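Local coordinates for tetraacyldisaccharide 4'-kinase (Aquifex aeolicus, PDB 4EHX), which probably transfers the gamma-phosphate of ATP to the 4'-position of a tetraacyldisaccharide 1-phosphate at the membrane interface, forming the lipid A precursor lipid IVA, at residues 12-17 and 171-176; 41-46 and 137-142; 228-233 and 254-259; 214-219 and 281-286. One frame throughout, in Å; residues are numbered along the deposited sequence.

Contact 1: 12-17 and 171-176; sequences LYEKII and REPLKE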
loop_
_atom_site.group_PDB
_atom_site.type_symbol
_atom_site.label_atom_id
_atom_site.label_comp_id
_atom_site.label_asym_id
_atom_site.label_seq_id
_atom_site.Cartn_x
_atom_site.Cartn_y
_atom_site.Cartn_z
ATOM N N LEU A 12 7.107 -19.392 18.958
ATOM C CA LEU A 12 7.003 -20.462 17.968
ATOM C C LEU A 12 7.121 -19.889 16.556
ATOM O O LEU A 12 7.917 -20.363 15.743
ATOM C CB LEU A 12 5.688 -21.222 18.129
ATOM C CG LEU A 12 5.326 -22.209 17.020
ATOM C CD1 LEU A 12 6.289 -23.383 17.020
ATOM C CD2 LEU A 12 3.890 -22.685 17.196
ATOM N N TYR A 13 6.323 -18.860 16.286
ATOM C CA TYR A 13 6.326 -18.175 15.005
ATOM C C TYR A 13 7.723 -17.683 14.630
ATOM O O TYR A 13 8.115 -17.735 13.459
ATOM C CB TYR A 13 5.341 -17.000 15.045
ATOM C CG TYR A 13 5.188 -16.274 13.736
ATOM C CD1 TYR A 13 4.632 -16.905 12.629
ATOM C CD2 TYR A 13 5.580 -14.949 13.610
ATOM C CE1 TYR A 13 4.478 -16.233 11.426
ATOM C CE2 TYR A 13 5.438 -14.270 12.414
ATOM C CZ TYR A 13 4.887 -14.916 11.323
ATOM O OH TYR A 13 4.746 -14.236 10.130
ATOM N N GLU A 14 8.484 -17.211 15.614
ATOM C CA GLU A 14 9.824 -16.723 15.309
ATOM C C GLU A 14 10.712 -17.851 14.777
ATOM O O GLU A 14 11.458 -17.659 13.821
ATOM C CB GLU A 14 10.479 -16.055 16.520
ATOM C CG GLU A 14 11.846 -15.482 16.170
ATOM C CD GLU A 14 12.312 -14.402 17.128
ATOM O OE1 GLU A 14 11.758 -14.304 18.246
ATOM O OE2 GLU A 14 13.236 -13.647 16.754
ATOM N N LYS A 15 10.612 -19.031 15.383
ATOM C CA LYS A 15 11.381 -20.182 14.910
ATOM C C LYS A 15 11.074 -20.489 13.453
ATOM O O LYS A 15 11.986 -20.734 12.662
ATOM C CB LYS A 15 11.077 -21.419 15.742
ATOM C CG LYS A 15 11.588 -21.351 17.169
ATOM C CD LYS A 15 11.071 -22.531 17.957
ATOM C CE LYS A 15 11.537 -22.498 19.405
ATOM N NZ LYS A 15 11.045 -21.270 20.095
ATOM N N ILE A 16 9.786 -20.497 13.113
ATOM C CA ILE A 16 9.343 -20.799 11.748
ATOM C C ILE A 16 9.858 -19.770 10.733
ATOM O O ILE A 16 10.407 -20.131 9.685
ATOM C CB ILE A 16 7.798 -20.895 11.670
ATOM C CG1 ILE A 16 7.294 -22.069 12.518
ATOM C CG2 ILE A 16 7.331 -21.023 10.211
ATOM C CD1 ILE A 16 5.819 -21.988 12.884
ATOM N N ILE A 17 9.678 -18.491 11.052
ATOM C CA ILE A 17 10.133 -17.402 10.187
ATOM C C ILE A 17 11.650 -17.399 10.019
ATOM O O ILE A 17 12.156 -17.268 8.898
ATOM C CB ILE A 17 9.674 -16.022 10.718
ATOM C CG1 ILE A 17 8.153 -15.912 10.665
ATOM C CG2 ILE A 17 10.273 -14.882 9.879
ATOM C CD1 ILE A 17 7.595 -15.945 9.257
ATOM N N ARG A 171 5.692 -8.993 11.212
ATOM C CA ARG A 171 5.614 -10.212 10.410
ATOM C C ARG A 171 6.945 -10.959 10.439
ATOM O O ARG A 171 6.984 -12.165 10.201
ATOM C CB ARG A 171 5.214 -9.891 8.957
ATOM C CG ARG A 171 3.735 -9.542 8.808
ATOM C CD ARG A 171 3.317 -9.405 7.344
ATOM N NE ARG A 171 3.816 -8.171 6.746
ATOM C CZ ARG A 171 3.501 -7.754 5.525
ATOM N NH1 ARG A 171 2.680 -8.470 4.763
ATOM N NH2 ARG A 171 4.006 -6.619 5.063
ATOM N N GLU A 172 8.027 -10.219 10.691
ATOM C CA GLU A 172 9.386 -10.767 10.777
ATOM C C GLU A 172 10.161 -9.996 11.825
ATOM O O GLU A 172 9.875 -8.817 12.063
ATOM C CB GLU A 172 10.158 -10.562 9.472
ATOM C CG GLU A 172 9.500 -11.018 8.231
ATOM C CD GLU A 172 10.453 -10.940 7.062
ATOM O OE1 GLU A 172 10.294 -10.033 6.215
ATOM O OE2 GLU A 172 11.378 -11.784 7.007
ATOM N N PRO A 173 11.186 -10.635 12.413
ATOM C CA PRO A 173 12.051 -10.000 13.411
ATOM C C PRO A 173 12.753 -8.802 12.811
ATOM O O PRO A 173 13.030 -8.789 11.611
ATOM C CB PRO A 173 13.087 -11.082 13.716
ATOM C CG PRO A 173 12.411 -12.365 13.380
ATOM C CD PRO A 173 11.503 -12.067 12.232
ATOM N N LEU A 174 13.042 -7.809 13.647
ATOM C CA LEU A 174 13.708 -6.589 13.196
ATOM C C LEU A 174 15.087 -6.825 12.562
ATOM O O LEU A 174 15.547 -6.005 11.774
ATOM C CB LEU A 174 13.814 -5.589 14.354
ATOM C CG LEU A 174 12.514 -5.006 14.920
ATOM C CD1 LEU A 174 12.799 -4.177 16.179
ATOM C CD2 LEU A 174 11.776 -4.167 13.874
ATOM N N LYS A 175 15.760 -7.926 12.899
ATOM C CA LYS A 175 17.062 -8.203 12.283
ATOM C C LYS A 175 16.969 -8.267 10.751
ATOM O O LYS A 175 17.956 -8.043 10.049
ATOM C CB LYS A 175 17.684 -9.506 12.822
ATOM C CG LYS A 175 17.019 -10.782 12.310
ATOM C CD LYS A 175 17.691 -12.061 12.866
ATOM C CE LYS A 175 17.068 -13.302 12.224
ATOM N NZ LYS A 175 17.757 -14.576 12.606
ATOM N N GLU A 176 15.787 -8.587 10.237
ATOM C CA GLU A 176 15.591 -8.704 8.790
ATOM C C GLU A 176 15.617 -7.368 8.054
ATOM O O GLU A 176 15.575 -7.320 6.829
ATOM C CB GLU A 176 14.303 -9.474 8.478
ATOM C CG GLU A 176 14.331 -10.902 9.004
ATOM C CD GLU A 176 15.480 -11.721 8.428
ATOM O OE1 GLU A 176 15.922 -12.668 9.105
ATOM O OE2 GLU A 176 15.935 -11.430 7.295
#

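Contact 2: 41-46 and 137-142; sequences VGNLSV and LDDGFQ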
loop_
_atom_site.group_PDB
_atom_site.type_symbol
_atom_site.label_atom_id
_atom_site.label_comp_id
_atom_site.label_asym_id
_atom_site.label_seq_id
_atom_site.Cartn_x
_atom_site.Cartn_y
_atom_site.Cartn_z
ATOM N N VAL A 41 8.424 -2.886 -2.809
ATOM C CA VAL A 41 8.022 -2.024 -1.713
ATOM C C VAL A 41 7.409 -2.914 -0.657
ATOM O O VAL A 41 6.539 -3.749 -0.946
ATOM C CB VAL A 41 7.009 -0.928 -2.167
ATOM C CG1 VAL A 41 6.572 -0.076 -0.947
ATOM C CG2 VAL A 41 7.650 -0.062 -3.248
ATOM N N GLY A 42 7.863 -2.768 0.582
ATOM C CA GLY A 42 7.343 -3.617 1.624
ATOM C C GLY A 42 7.529 -3.048 3.014
ATOM O O GLY A 42 8.085 -1.960 3.207
ATOM N N ASN A 43 7.053 -3.792 3.992
ATOM C CA ASN A 43 7.286 -3.412 5.376
ATOM C C ASN A 43 7.321 -4.643 6.279
ATOM O O ASN A 43 7.190 -5.787 5.811
ATOM C CB ASN A 43 6.279 -2.371 5.844
ATOM C CG ASN A 43 4.984 -2.983 6.277
ATOM O OD1 ASN A 43 4.485 -3.905 5.636
ATOM N ND2 ASN A 43 4.437 -2.494 7.384
ATOM N N LEU A 44 7.533 -4.414 7.564
ATOM C CA LEU A 44 7.745 -5.515 8.492
ATOM C C LEU A 44 6.489 -5.850 9.275
ATOM O O LEU A 44 6.396 -6.916 9.864
ATOM C CB LEU A 44 8.876 -5.178 9.474
ATOM C CG LEU A 44 10.293 -5.146 8.915
ATOM C CD1 LEU A 44 11.286 -4.945 10.042
ATOM C CD2 LEU A 44 10.584 -6.441 8.188
ATOM N N SER A 45 5.520 -4.939 9.297
ATOM C CA SER A 45 4.393 -5.100 10.207
ATOM C C SER A 45 3.036 -5.090 9.523
ATOM O O SER A 45 2.872 -4.558 8.422
ATOM C CB SER A 45 4.409 -3.987 11.256
ATOM O OG SER A 45 4.432 -2.719 10.625
ATOM N N VAL A 46 2.061 -5.690 10.193
ATOM C CA VAL A 46 0.669 -5.479 9.838
ATOM C C VAL A 46 0.252 -4.118 10.401
ATOM O O VAL A 46 0.865 -3.622 11.347
ATOM C CB VAL A 46 -0.218 -6.594 10.402
ATOM C CG1 VAL A 46 0.278 -7.936 9.905
ATOM C CG2 VAL A 46 -0.226 -6.557 11.926
ATOM N N LEU A 137 6.752 -4.456 -6.809
ATOM C CA LEU A 137 6.002 -5.381 -5.976
ATOM C C LEU A 137 5.366 -4.522 -4.900
ATOM O O LEU A 137 6.060 -3.820 -4.149
ATOM C CB LEU A 137 6.918 -6.418 -5.301
ATOM C CG LEU A 137 7.993 -7.097 -6.159
ATOM C CD1 LEU A 137 8.674 -8.235 -5.354
ATOM C CD2 LEU A 137 7.385 -7.663 -7.445
ATOM N N ASP A 138 4.048 -4.537 -4.821
ATOM C CA ASP A 138 3.458 -3.875 -3.683
ATOM C C ASP A 138 3.419 -4.952 -2.590
ATOM O O ASP A 138 2.914 -6.062 -2.781
ATOM C CB ASP A 138 2.109 -3.215 -3.995
ATOM C CG ASP A 138 0.999 -4.206 -4.140
ATOM O OD1 ASP A 138 1.314 -5.383 -4.355
ATOM O OD2 ASP A 138 -0.187 -3.810 -4.055
ATOM N N ASP A 139 4.006 -4.640 -1.465
ATOM C CA ASP A 139 4.055 -5.594 -0.388
ATOM C C ASP A 139 4.874 -6.841 -0.752
ATOM O O ASP A 139 4.397 -7.974 -0.665
ATOM C CB ASP A 139 2.639 -5.965 0.063
ATOM C CG ASP A 139 2.633 -6.509 1.467
ATOM O OD1 ASP A 139 3.538 -6.098 2.222
ATOM O OD2 ASP A 139 1.776 -7.348 1.809
ATOM N N GLY A 140 6.125 -6.624 -1.138
ATOM C CA GLY A 140 6.933 -7.714 -1.637
ATOM C C GLY A 140 8.135 -8.065 -0.782
ATOM O O GLY A 140 8.917 -8.930 -1.176
ATOM N N PHE A 141 8.297 -7.428 0.380
ATOM C CA PHE A 141 9.503 -7.690 1.209
ATOM C C PHE A 141 9.682 -9.164 1.629
ATOM O O PHE A 141 10.801 -9.696 1.638
ATOM C CB PHE A 141 9.532 -6.790 2.463
ATOM C CG PHE A 141 10.870 -6.753 3.163
ATOM C CD1 PHE A 141 11.942 -6.040 2.623
ATOM C CD2 PHE A 141 11.052 -7.401 4.373
ATOM C CE1 PHE A 141 13.185 -6.001 3.285
ATOM C CE2 PHE A 141 12.280 -7.354 5.049
ATOM C CZ PHE A 141 13.346 -6.658 4.498
ATOM N N GLN A 142 8.585 -9.819 1.980
ATOM C CA GLN A 142 8.620 -11.227 2.387
ATOM C C GLN A 142 8.645 -12.226 1.213
ATOM O O GLN A 142 8.884 -13.425 1.414
ATOM C CB GLN A 142 7.407 -11.539 3.274
ATOM C CG GLN A 142 7.481 -10.940 4.684
ATOM C CD GLN A 142 7.207 -9.443 4.710
ATOM O OE1 GLN A 142 6.325 -8.943 4.003
ATOM N NE2 GLN A 142 7.957 -8.724 5.527
HETATM O O HOH W 1 6.240 -6.604 2.512
#

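Contact 3: 228-233 and 254-259; sequences EVIAFS and EFMSFP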
loop_
_atom_site.group_PDB
_atom_site.type_symbol
_atom_site.label_atom_id
_atom_site.label_comp_id
_atom_site.label_asym_id
_atom_site.label_seq_id
_atom_site.Cartn_x
_atom_site.Cartn_y
_atom_site.Cartn_z
ATOM N N GLU A 228 -20.717 21.895 5.295
ATOM C CA GLU A 228 -20.496 20.826 6.265
ATOM C C GLU A 228 -20.684 19.502 5.531
ATOM O O GLU A 228 -21.488 19.413 4.604
ATOM C CB GLU A 228 -21.480 20.923 7.431
ATOM C CG GLU A 228 -21.313 22.166 8.293
ATOM C CD GLU A 228 -22.304 22.225 9.447
ATOM O OE1 GLU A 228 -23.360 21.560 9.371
ATOM O OE2 GLU A 228 -22.024 22.939 10.431
ATOM N N VAL A 229 -19.943 18.475 5.926
ATOM C CA VAL A 229 -20.028 17.203 5.221
ATOM C C VAL A 229 -20.581 16.101 6.104
ATOM O O VAL A 229 -20.592 16.208 7.331
ATOM C CB VAL A 229 -18.655 16.756 4.702
ATOM C CG1 VAL A 229 -18.064 17.814 3.788
ATOM C CG2 VAL A 229 -17.730 16.460 5.873
ATOM N N ILE A 230 -21.045 15.037 5.464
ATOM C CA ILE A 230 -21.391 13.812 6.160
ATOM C C ILE A 230 -20.263 12.824 5.888
ATOM O O ILE A 230 -19.968 12.517 4.737
ATOM C CB ILE A 230 -22.717 13.236 5.641
ATOM C CG1 ILE A 230 -23.862 14.214 5.922
ATOM C CG2 ILE A 230 -22.996 11.893 6.283
ATOM C CD1 ILE A 230 -25.136 13.900 5.171
ATOM N N ALA A 231 -19.615 12.348 6.941
ATOM C CA ALA A 231 -18.504 11.419 6.778
ATOM C C ALA A 231 -18.898 10.016 7.216
ATOM O O ALA A 231 -19.764 9.837 8.082
ATOM C CB ALA A 231 -17.287 11.896 7.556
ATOM N N PHE A 232 -18.253 9.021 6.615
ATOM C CA PHE A 232 -18.526 7.633 6.947
ATOM C C PHE A 232 -17.363 6.709 6.599
ATOM O O PHE A 232 -16.539 7.010 5.732
ATOM C CB PHE A 232 -19.839 7.155 6.317
ATOM C CG PHE A 232 -19.806 7.049 4.814
ATOM C CD1 PHE A 232 -19.343 5.894 4.196
ATOM C CD2 PHE A 232 -20.272 8.088 4.022
ATOM C CE1 PHE A 232 -19.322 5.785 2.819
ATOM C CE2 PHE A 232 -20.255 7.987 2.636
ATOM C CZ PHE A 232 -19.784 6.834 2.036
ATOM N N SER A 233 -17.294 5.588 7.301
ATOM C CA SER A 233 -16.186 4.664 7.140
ATOM C C SER A 233 -16.685 3.233 7.221
ATOM O O SER A 233 -17.546 2.908 8.041
ATOM C CB SER A 233 -15.120 4.914 8.206
ATOM O OG SER A 233 -13.954 4.163 7.927
ATOM N N GLU A 254 -21.992 15.102 10.733
ATOM C CA GLU A 254 -22.472 13.761 11.041
ATOM C C GLU A 254 -21.391 12.743 10.687
ATOM O O GLU A 254 -20.611 12.956 9.756
ATOM C CB GLU A 254 -23.817 13.540 10.353
ATOM C CG GLU A 254 -24.405 12.156 10.522
ATOM C CD GLU A 254 -25.712 12.008 9.768
ATOM O OE1 GLU A 254 -26.290 10.901 9.778
ATOM O OE2 GLU A 254 -26.159 13.008 9.163
ATOM N N PHE A 255 -21.349 11.641 11.431
ATOM C CA PHE A 255 -20.415 10.554 11.140
ATOM C C PHE A 255 -21.212 9.258 11.223
ATOM O O PHE A 255 -22.065 9.101 12.097
ATOM C CB PHE A 255 -19.200 10.484 12.074
ATOM C CG PHE A 255 -18.041 9.698 11.507
ATOM C CD1 PHE A 255 -18.011 8.314 11.588
ATOM C CD2 PHE A 255 -16.980 10.350 10.890
ATOM C CE1 PHE A 255 -16.944 7.590 11.061
ATOM C CE2 PHE A 255 -15.910 9.634 10.363
ATOM C CZ PHE A 255 -15.893 8.253 10.450
ATOM N N MET A 256 -20.935 8.338 10.305
ATOM C CA MET A 256 -21.585 7.034 10.292
ATOM C C MET A 256 -20.528 5.933 10.202
ATOM O O MET A 256 -19.629 5.998 9.361
ATOM C CB MET A 256 -22.549 6.932 9.105
ATOM C CG MET A 256 -23.459 8.151 8.920
ATOM S SD MET A 256 -24.263 8.226 7.300
ATOM C CE MET A 256 -25.196 6.701 7.300
ATOM N N SER A 257 -20.632 4.930 11.072
ATOM C CA SER A 257 -19.752 3.764 11.013
ATOM C C SER A 257 -20.492 2.533 10.489
ATOM O O SER A 257 -21.562 2.184 10.986
ATOM C CB SER A 257 -19.150 3.466 12.387
ATOM O OG SER A 257 -18.102 4.370 12.696
ATOM N N PHE A 258 -19.919 1.882 9.482
ATOM C CA PHE A 258 -20.522 0.696 8.881
ATOM C C PHE A 258 -19.697 -0.557 9.185
ATOM O O PHE A 258 -18.537 -0.454 9.590
ATOM C CB PHE A 258 -20.653 0.873 7.364
ATOM C CG PHE A 258 -21.522 2.032 6.960
ATOM C CD1 PHE A 258 -22.902 1.921 6.979
ATOM C CD2 PHE A 258 -20.957 3.229 6.553
ATOM C CE1 PHE A 258 -23.704 2.983 6.607
ATOM C CE2 PHE A 258 -21.756 4.296 6.182
ATOM C CZ PHE A 258 -23.131 4.173 6.209
ATOM N N PRO A 259 -20.302 -1.746 8.998
ATOM C CA PRO A 259 -19.568 -3.014 9.093
ATOM C C PRO A 259 -18.365 -3.028 8.148
ATOM O O PRO A 259 -18.435 -2.479 7.047
ATOM C CB PRO A 259 -20.606 -4.049 8.652
ATOM C CG PRO A 259 -21.918 -3.428 9.000
ATOM C CD PRO A 259 -21.743 -1.956 8.764
#

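Contact 4: 214-219 and 281-286; sequences SDFEEV and DLIKLQ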
loop_
_atom_site.group_PDB
_atom_site.type_symbol
_atom_site.label_atom_id
_atom_site.label_comp_id
_atom_site.label_asym_id
_atom_site.label_seq_id
_atom_site.Cartn_x
_atom_site.Cartn_y
_atom_site.Cartn_z
ATOM N N SER A 214 -15.359 10.298 -6.993
ATOM C CA SER A 214 -15.734 8.889 -7.111
ATOM C C SER A 214 -15.181 8.238 -8.384
ATOM O O SER A 214 -15.163 7.013 -8.498
ATOM C CB SER A 214 -17.252 8.719 -7.028
ATOM O OG SER A 214 -17.897 9.432 -8.064
ATOM N N ASP A 215 -14.738 9.057 -9.336
ATOM C CA ASP A 215 -14.013 8.554 -10.509
ATOM C C ASP A 215 -12.508 8.495 -10.251
ATOM O O ASP A 215 -11.706 8.288 -11.166
ATOM C CB ASP A 215 -14.309 9.419 -11.735
ATOM C CG ASP A 215 -15.769 9.354 -12.148
ATOM O OD1 ASP A 215 -16.346 8.245 -12.115
ATOM O OD2 ASP A 215 -16.343 10.409 -12.492
ATOM N N PHE A 216 -12.132 8.667 -8.989
ATOM C CA PHE A 216 -10.727 8.674 -8.589
ATOM C C PHE A 216 -9.859 9.713 -9.313
ATOM O O PHE A 216 -8.666 9.496 -9.565
ATOM C CB PHE A 216 -10.130 7.261 -8.636
ATOM C CG PHE A 216 -10.503 6.428 -7.447
ATOM C CD1 PHE A 216 -11.771 5.867 -7.347
ATOM C CD2 PHE A 216 -9.613 6.251 -6.405
ATOM C CE1 PHE A 216 -12.130 5.114 -6.235
ATOM C CE2 PHE A 216 -9.965 5.504 -5.301
ATOM C CZ PHE A 216 -11.226 4.937 -5.214
ATOM N N GLU A 217 -10.475 10.853 -9.603
ATOM C CA GLU A 217 -9.795 12.015 -10.162
ATOM C C GLU A 217 -9.536 13.042 -9.059
ATOM O O GLU A 217 -10.369 13.240 -8.172
ATOM C CB GLU A 217 -10.655 12.640 -11.262
ATOM C CG GLU A 217 -10.914 11.707 -12.441
ATOM C CD GLU A 217 -12.056 12.169 -13.328
ATOM O OE1 GLU A 217 -12.938 12.916 -12.842
ATOM O OE2 GLU A 217 -12.077 11.775 -14.513
ATOM N N GLU A 218 -8.382 13.697 -9.117
ATOM C CA GLU A 218 -8.044 14.735 -8.145
ATOM C C GLU A 218 -8.863 15.996 -8.327
ATOM O O GLU A 218 -8.980 16.517 -9.436
ATOM C CB GLU A 218 -6.553 15.069 -8.221
ATOM C CG GLU A 218 -5.675 13.922 -7.773
ATOM C CD GLU A 218 -4.215 14.313 -7.681
ATOM O OE1 GLU A 218 -3.904 15.513 -7.853
ATOM O OE2 GLU A 218 -3.385 13.416 -7.436
ATOM N N VAL A 219 -9.444 16.478 -7.232
ATOM C CA VAL A 219 -10.206 17.720 -7.250
ATOM C C VAL A 219 -9.876 18.561 -6.023
ATOM O O VAL A 219 -9.579 18.023 -4.959
ATOM C CB VAL A 219 -11.739 17.478 -7.317
ATOM C CG1 VAL A 219 -12.120 16.763 -8.610
ATOM C CG2 VAL A 219 -12.215 16.706 -6.112
ATOM N N ASP A 281 -13.437 2.513 0.826
ATOM C CA ASP A 281 -14.896 2.572 0.722
ATOM C C ASP A 281 -15.320 3.159 -0.622
ATOM O O ASP A 281 -16.284 2.711 -1.251
ATOM C CB ASP A 281 -15.473 3.427 1.848
ATOM C CG ASP A 281 -15.340 2.771 3.201
ATOM O OD1 ASP A 281 -16.037 1.762 3.431
ATOM O OD2 ASP A 281 -14.553 3.268 4.031
ATOM N N LEU A 282 -14.578 4.164 -1.062
ATOM C CA LEU A 282 -14.950 4.915 -2.250
ATOM C C LEU A 282 -15.024 4.030 -3.493
ATOM O O LEU A 282 -15.795 4.314 -4.402
ATOM C CB LEU A 282 -13.970 6.073 -2.458
ATOM C CG LEU A 282 -14.242 7.060 -3.593
ATOM C CD1 LEU A 282 -15.572 7.825 -3.385
ATOM C CD2 LEU A 282 -13.070 8.016 -3.708
ATOM N N ILE A 283 -14.231 2.959 -3.541
ATOM C CA ILE A 283 -14.207 2.120 -4.741
ATOM C C ILE A 283 -15.563 1.462 -4.988
ATOM O O ILE A 283 -15.859 1.052 -6.106
ATOM C CB ILE A 283 -13.090 1.042 -4.722
ATOM C CG1 ILE A 283 -13.213 0.145 -3.494
ATOM C CG2 ILE A 283 -11.717 1.683 -4.783
ATOM C CD1 ILE A 283 -12.204 -0.999 -3.470
ATOM N N LYS A 284 -16.390 1.391 -3.948
ATOM C CA LYS A 284 -17.684 0.722 -4.044
ATOM C C LYS A 284 -18.808 1.707 -4.322
ATOM O O LYS A 284 -19.973 1.323 -4.416
ATOM C CB LYS A 284 -17.974 -0.062 -2.760
ATOM C CG LYS A 284 -16.978 -1.177 -2.488
ATOM C CD LYS A 284 -16.580 -1.213 -1.024
ATOM C CE LYS A 284 -15.488 -2.239 -0.773
ATOM N NZ LYS A 284 -15.941 -3.612 -1.118
ATOM N N LEU A 285 -18.450 2.980 -4.463
ATOM C CA LEU A 285 -19.431 4.045 -4.623
ATOM C C LEU A 285 -19.153 4.905 -5.849
ATOM O O LEU A 285 -19.495 6.090 -5.882
ATOM C CB LEU A 285 -19.463 4.923 -3.375
ATOM C CG LEU A 285 -19.921 4.215 -2.102
ATOM C CD1 LEU A 285 -19.618 5.066 -0.884
ATOM C CD2 LEU A 285 -21.414 3.911 -2.202
ATOM N N GLN A 286 -18.534 4.318 -6.864
ATOM C CA GLN A 286 -18.218 5.096 -8.056
ATOM C C GLN A 286 -19.495 5.514 -8.766
ATOM O O GLN A 286 -20.464 4.753 -8.825
ATOM C CB GLN A 286 -17.302 4.302 -8.989
ATOM C CG GLN A 286 -16.002 3.891 -8.301
ATOM C CD GLN A 286 -15.128 3.026 -9.177
ATOM O OE1 GLN A 286 -14.908 3.333 -10.349
ATOM N NE2 GLN A 286 -14.630 1.932 -8.616
HETATM O O HOH W 2 -14.575 5.517 -11.439
#

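Contact 1: 12-17 and 171-176
Tyr13 and Ile17, one turn apart on helix 7-25, reach together for the loop 171-176. The Tyr13 side chain leaves the helix with CG opposite the backbone N (chi1 -176°), which carries its ring out toward Arg171, and its OH donates to Arg171 O at 3.1 Å. The hydroxyl lies in the carbonyl plane, on a lone pair, at a C=O...donor angle of 130°. Ile17 packs on both partners of that bond: its CG1 rests 3.5 Å above one face of the Tyr13 ring, toward the rim, and its CD1 ends 3.9 Å from Arg171 O. The other branch, CG2, crosses Pro173 and meets its CD at 3.9 Å. At the CG side of the proline ring, the extended Glu14 chain brings OE2 to 3.7 Å from Pro173 CG. The polar ends of the loop residues look elsewhere: Arg171 forms a salt bridge with Asp139, while Glu172 bonds to Gln142 and pairs with Arg179. A phenylalanine in place of Tyr13 would probably leave Arg171 O without its phenolic donor. The contact thus joins one directed hydrogen bond to an apolar patch of isoleucine and proline, fastening the N-terminal helix to a loop whose Arg171 side chain comes about 4 Å from that of Val46, a predicted ATP-site residue.

Contact 2: 41-46 and 137-142
Strands 38-43 and 134-138 run parallel here, with Val41 bridged to Asp138: Val41 N donates to Leu137 O at 2.9 Å, and Val41 O receives Gly140 N from 36° above its carbonyl plane, where segment 137-142 turns out of the sheet. Beyond the bridge, Phe141 takes over. Its CB packs 3.9 Å from Gly42 CA, a place where a side chain on Gly42 would collide with it, and its ring meets the end of Leu44 obliquely, CE2 to CD2 at 3.7 Å. Gln142 bends at chi2 (76°) and swings its amide back to the first segment, so that NE2 donates to Asn43 O at 3.0 Å along an almost straight line (170°), with the acceptor in the amide plane. The same NE2 also bonds to Glu172. Gln142 OE1 accepts a hydrogen bond from a water that also donates to Asp139 OD1 at 2.8 Å and accepts from Asn43 N and Phe141 N. A leucine in place of Gln142 would probably cost Asn43 O its donor and the water one of its four partners. Asn43 ND2 reaches Ser45 O at 2.8 Å, bracing the start of the predicted ATP-binding P-loop. The water, Gln142 and Asn43 thus link several polar groups of the two segments, and Asp139, in a salt bridge with Arg171, carries that network from the strand ends to the loop beyond.

Contact 3: 228-233 and 254-259
Three well-placed backbone hydrogen bonds and a less sure fourth, Ala231 N to Glu254 O, join segment 228-233 to segment 254-259 in parallel register. Met256 N donates to Ala231 O at 2.9 Å and Ser233 N to Met256 O at 3.1 Å, the second nearly along the C=O axis. Phe258 N closes the far end on Ser233 O at 3.0 Å. Two CA-H...O contacts reinforce the ladder, Phe255 CA to Ala231 O and Phe232 CA to Met256 O. The strands are the arms of a beta-alpha-beta unit with helix 237-248 as crossover, their short axes 18° apart. On the face of Ala231, Phe255 and Ser233, turned to that helix, Phe255 CD2 packs 3.7 Å from Ala231 CB, and Ala231 O lies over one ring face. Apolar packing on the opposite face joins Ile230 CG2 to Met256 SD at 4.0 Å and sets the CB atoms of Phe232 and Met256 3.9 Å apart. The Phe258 ring edge meets CB and CG of Phe232, CE2 to CB at 3.4 Å; the two rings meet obliquely, planes at 85°. Phe232 CG sits between the backbone N and the carbonyl carbon (chi1 68°), and its ring leads away toward Leu285 and Phe267.

Contact 4: 214-219 and 281-286
Phe216 reaches from segment 214-219 into segment 281-286, packing the loop before strand 218-219 against helix 279-282 and the turn from Leu282 to Leu285. Its CB leaves a backbone in the left-handed region, and CG stands anti to the carbonyl carbon (chi1 -79°), which sends the ring toward Leu282 and Ile283. At mid-ring, CE1 lies 3.9 Å from Leu282 CG, and Ile283 CG2 begins to close in. The tip, CZ, is wedged between two side chains: Ile283 CG2 approaches obliquely to a close 3.3 Å, and Leu282 CD2 sits at 3.9 Å. The latter methyl lies over one ring face, 4.1 Å from the centroid and 22° off the normal, a true CH-pi contact. Leu103, Lys106 and Leu107 of helix 99-107 also touch the phenylalanine.

Leu282 divides its branches between two partners, for while CD2 covers the ring, CD1 packs 3.9 Å from Ser214 CA. Ser214 also meets Gln286, its O facing Gln286 CG at 3.2 Å, while its OG bonds to Tyr288 O. The type I turn is braced by Gln286, the residue that follows it, whose NE2 donates to Ile283 O at 2.9 Å with that oxygen in the amide plane; Tyr102 and Lys106 bind the two ends of the same amide. Across the interface, then, the cohesion is mainly that of an aromatic ring packed on aliphatic branches, and the polar groups mostly serve to hold the turn in shape and tie it to its surroundings.

From the N terminus, helix 7-25 supplies the first side of contact 1, which closes only at loop 171-176. Within that long span, contact 2 opens on strand 38-43 and closes just after strand 134-138. The two touch, Arg171 N meeting Leu44 O at 2.6 Å, so the N-terminal helix is joined through the loop to the strand ends by the predicted ATP site. The chain then opens contact 4 at 214-219; contact 3, pairing strands 229-233 and 252-257, opens and closes inside its span before 281-286 completes it, tying the loop before strand 218-219 to helix 279-282. These two also meet, at Phe232 and Leu285. The two pairs follow in series.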